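Local structure of protein kinase A regulatory subunit, putative (Trypanosoma cruzi, 6FTF) at residues Y203-G208 / T252-A257. The protein probably serves as the regulatory subunit of a cAMP-independent protein kinase A, binding a nucleoside analogue in each of its two cyclic nucleotide-binding domains. Sequence-based numbering, arbitrary orientation.
Sequences YIIMEG and THVITA
Ile204 and Ala257 pair at the tight end of this contact, exchanging two backbone hydrogen bonds: Ile204 N to Ala257 O, 2.8 Å and nearly straight at 169°, and Ala257 N to Ile204 O, 2.9 Å. Next to them, the Tyr203 ring turns its edge to Thr256, whose OG1 lies near the ring plane, 3.4 Å from Tyr203 CD2. That hydroxyl sits between its own backbone N and carbonyl carbon (chi1 67°) and is hydrogen-bonded to Glu184 O of the adjoining strand. Tyr203 also packs on Ile192 and Ile193. Beyond Ile205 the antiparallel register slips by one residue in a classic beta bulge: Met206 N and Glu207 N both donate to Ile255 O, the first at 2.8 Å, the second longer at 3.2 Å, each tilted out of the carbonyl plane. The bulge lies where the chain turns a corner and passes from one four-stranded sheet to the other, in the jelly-roll beta-barrel of the second cyclic nucleotide-binding domain. Met206 runs with CG beside its backbone N (chi1 -61°) and then straight on to SD, which lies 4.0 Å from Ala257 CB; Phe159 of helix 149-160 packs against Met206 and Ile204. On the solvent side the backbones still hold, through Ile255 N to Glu207 O, but the side chains meet more loosely. Glu207 extends its chain across Ile255, with OE1 3.7 Å from Ile255 CD1, while a water donates to both Glu207 OE2 and His253 O. Thr252 OG1 also bonds to His253 O, from above the carbonyl plane, and comes within 3.2 Å of Gly208 CA, where the backbone takes angles suited to glycine.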
loop_
_atom_site.group_PDB
_atom_site.type_symbol
_atom_site.label_atom_id
_atom_site.label_comp_id
_atom_site.label_asym_id
_atom_site.label_seq_id
_atom_site.Cartn_x
_atom_site.Cartn_y
_atom_site.Cartn_z
ATOM N N TYR A 203 6.557 9.986 -0.182
ATOM C CA TYR A 203 5.988 10.981 0.715
ATOM C C TYR A 203 5.008 11.844 -0.059
ATOM O O TYR A 203 5.319 12.305 -1.164
ATOM C CB TYR A 203 7.092 11.879 1.289
ATOM C CG TYR A 203 8.126 11.151 2.111
ATOM C CD1 TYR A 203 9.222 10.576 1.511
ATOM C CD2 TYR A 203 7.997 11.033 3.481
ATOM C CE1 TYR A 203 10.161 9.900 2.256
ATOM C CE2 TYR A 203 8.929 10.356 4.229
ATOM C CZ TYR A 203 10.001 9.794 3.614
ATOM O OH TYR A 203 10.954 9.107 4.364
ATOM N N ILE A 204 3.836 12.075 0.518
ATOM C CA ILE A 204 2.886 13.048 -0.001
ATOM C C ILE A 204 2.904 14.214 0.965
ATOM O O ILE A 204 2.760 14.023 2.178
ATOM C CB ILE A 204 1.475 12.460 -0.128
ATOM C CG1 ILE A 204 1.494 11.142 -0.914
ATOM C CG2 ILE A 204 0.565 13.486 -0.763
ATOM C CD1 ILE A 204 0.151 10.426 -0.951
ATOM N N ILE A 205 3.131 15.406 0.449
ATOM C CA ILE A 205 3.262 16.575 1.309
ATOM C C ILE A 205 1.881 17.036 1.765
ATOM O O ILE A 205 1.061 17.488 0.961
ATOM C CB ILE A 205 4.029 17.698 0.603
ATOM C CG1 ILE A 205 5.400 17.181 0.156
ATOM C CG2 ILE A 205 4.169 18.899 1.540
ATOM C CD1 ILE A 205 6.158 18.146 -0.717
ATOM N N MET A 206 1.638 16.973 3.073
ATOM C CA MET A 206 0.396 17.468 3.650
ATOM C C MET A 206 0.477 18.944 3.989
ATOM O O MET A 206 -0.544 19.645 3.937
ATOM C CB MET A 206 0.021 16.665 4.904
ATOM C CG MET A 206 -0.200 15.190 4.622
ATOM S SD MET A 206 -0.654 14.206 6.061
ATOM C CE MET A 206 -2.363 14.698 6.289
ATOM N N GLU A 207 1.659 19.434 4.338
ATOM C CA GLU A 207 1.871 20.846 4.596
ATOM C C GLU A 207 3.346 21.145 4.399
ATOM O O GLU A 207 4.198 20.331 4.758
ATOM C CB GLU A 207 1.494 21.169 6.041
ATOM C CG GLU A 207 1.563 22.613 6.440
ATOM C CD GLU A 207 1.366 22.765 7.938
ATOM O OE1 GLU A 207 0.389 22.196 8.472
ATOM O OE2 GLU A 207 2.207 23.422 8.585
ATOM N N GLY A 208 3.641 22.323 3.866
ATOM C CA GLY A 208 5.003 22.822 3.771
ATOM C C GLY A 208 5.596 22.713 2.382
ATOM O O GLY A 208 4.933 22.338 1.411
ATOM N N THR A 252 10.489 24.547 4.903
ATOM C CA THR A 252 9.661 25.034 5.987
ATOM C C THR A 252 9.465 23.846 6.902
ATOM O O THR A 252 9.982 22.754 6.637
ATOM C CB THR A 252 8.283 25.460 5.458
ATOM O OG1 THR A 252 7.598 24.324 4.900
ATOM C CG2 THR A 252 8.418 26.511 4.373
ATOM N N HIS A 253 8.716 24.018 7.981
ATOM C CA HIS A 253 8.197 22.832 8.633
ATOM C C HIS A 253 7.356 22.074 7.615
ATOM O O HIS A 253 6.632 22.680 6.821
ATOM C CB HIS A 253 7.348 23.189 9.850
ATOM C CG HIS A 253 6.974 21.992 10.664
ATOM N ND1 HIS A 253 7.854 21.375 11.530
ATOM C CD2 HIS A 253 5.836 21.260 10.701
ATOM C CE1 HIS A 253 7.265 20.330 12.082
ATOM N NE2 HIS A 253 6.037 20.242 11.601
ATOM N N VAL A 254 7.497 20.754 7.605
ATOM C CA VAL A 254 6.815 19.904 6.640
ATOM C C VAL A 254 6.116 18.771 7.369
ATOM O O VAL A 254 6.670 18.169 8.294
ATOM C CB VAL A 254 7.798 19.343 5.596
ATOM C CG1 VAL A 254 7.165 18.215 4.769
ATOM C CG2 VAL A 254 8.307 20.445 4.699
ATOM N N ILE A 255 4.892 18.480 6.955
ATOM C CA ILE A 255 4.178 17.294 7.404
ATOM C C ILE A 255 3.946 16.431 6.179
ATOM O O ILE A 255 3.465 16.936 5.161
ATOM C CB ILE A 255 2.838 17.655 8.069
ATOM C CG1 ILE A 255 3.065 18.586 9.263
ATOM C CG2 ILE A 255 2.098 16.392 8.505
ATOM C CD1 ILE A 255 1.795 19.081 9.939
ATOM N N THR A 256 4.279 15.155 6.279
ATOM C CA THR A 256 4.094 14.213 5.184
ATOM C C THR A 256 3.230 13.038 5.614
ATOM O O THR A 256 3.180 12.665 6.790
ATOM C CB THR A 256 5.427 13.618 4.666
ATOM O OG1 THR A 256 6.031 12.790 5.666
ATOM C CG2 THR A 256 6.406 14.696 4.248
ATOM N N ALA A 257 2.572 12.451 4.615
ATOM C CA ALA A 257 2.068 11.090 4.686
ATOM C C ALA A 257 3.059 10.222 3.932
ATOM O O ALA A 257 3.512 10.597 2.851
ATOM C CB ALA A 257 0.680 10.965 4.059
HETATM O O HOH W 1 4.508 24.427 7.392
#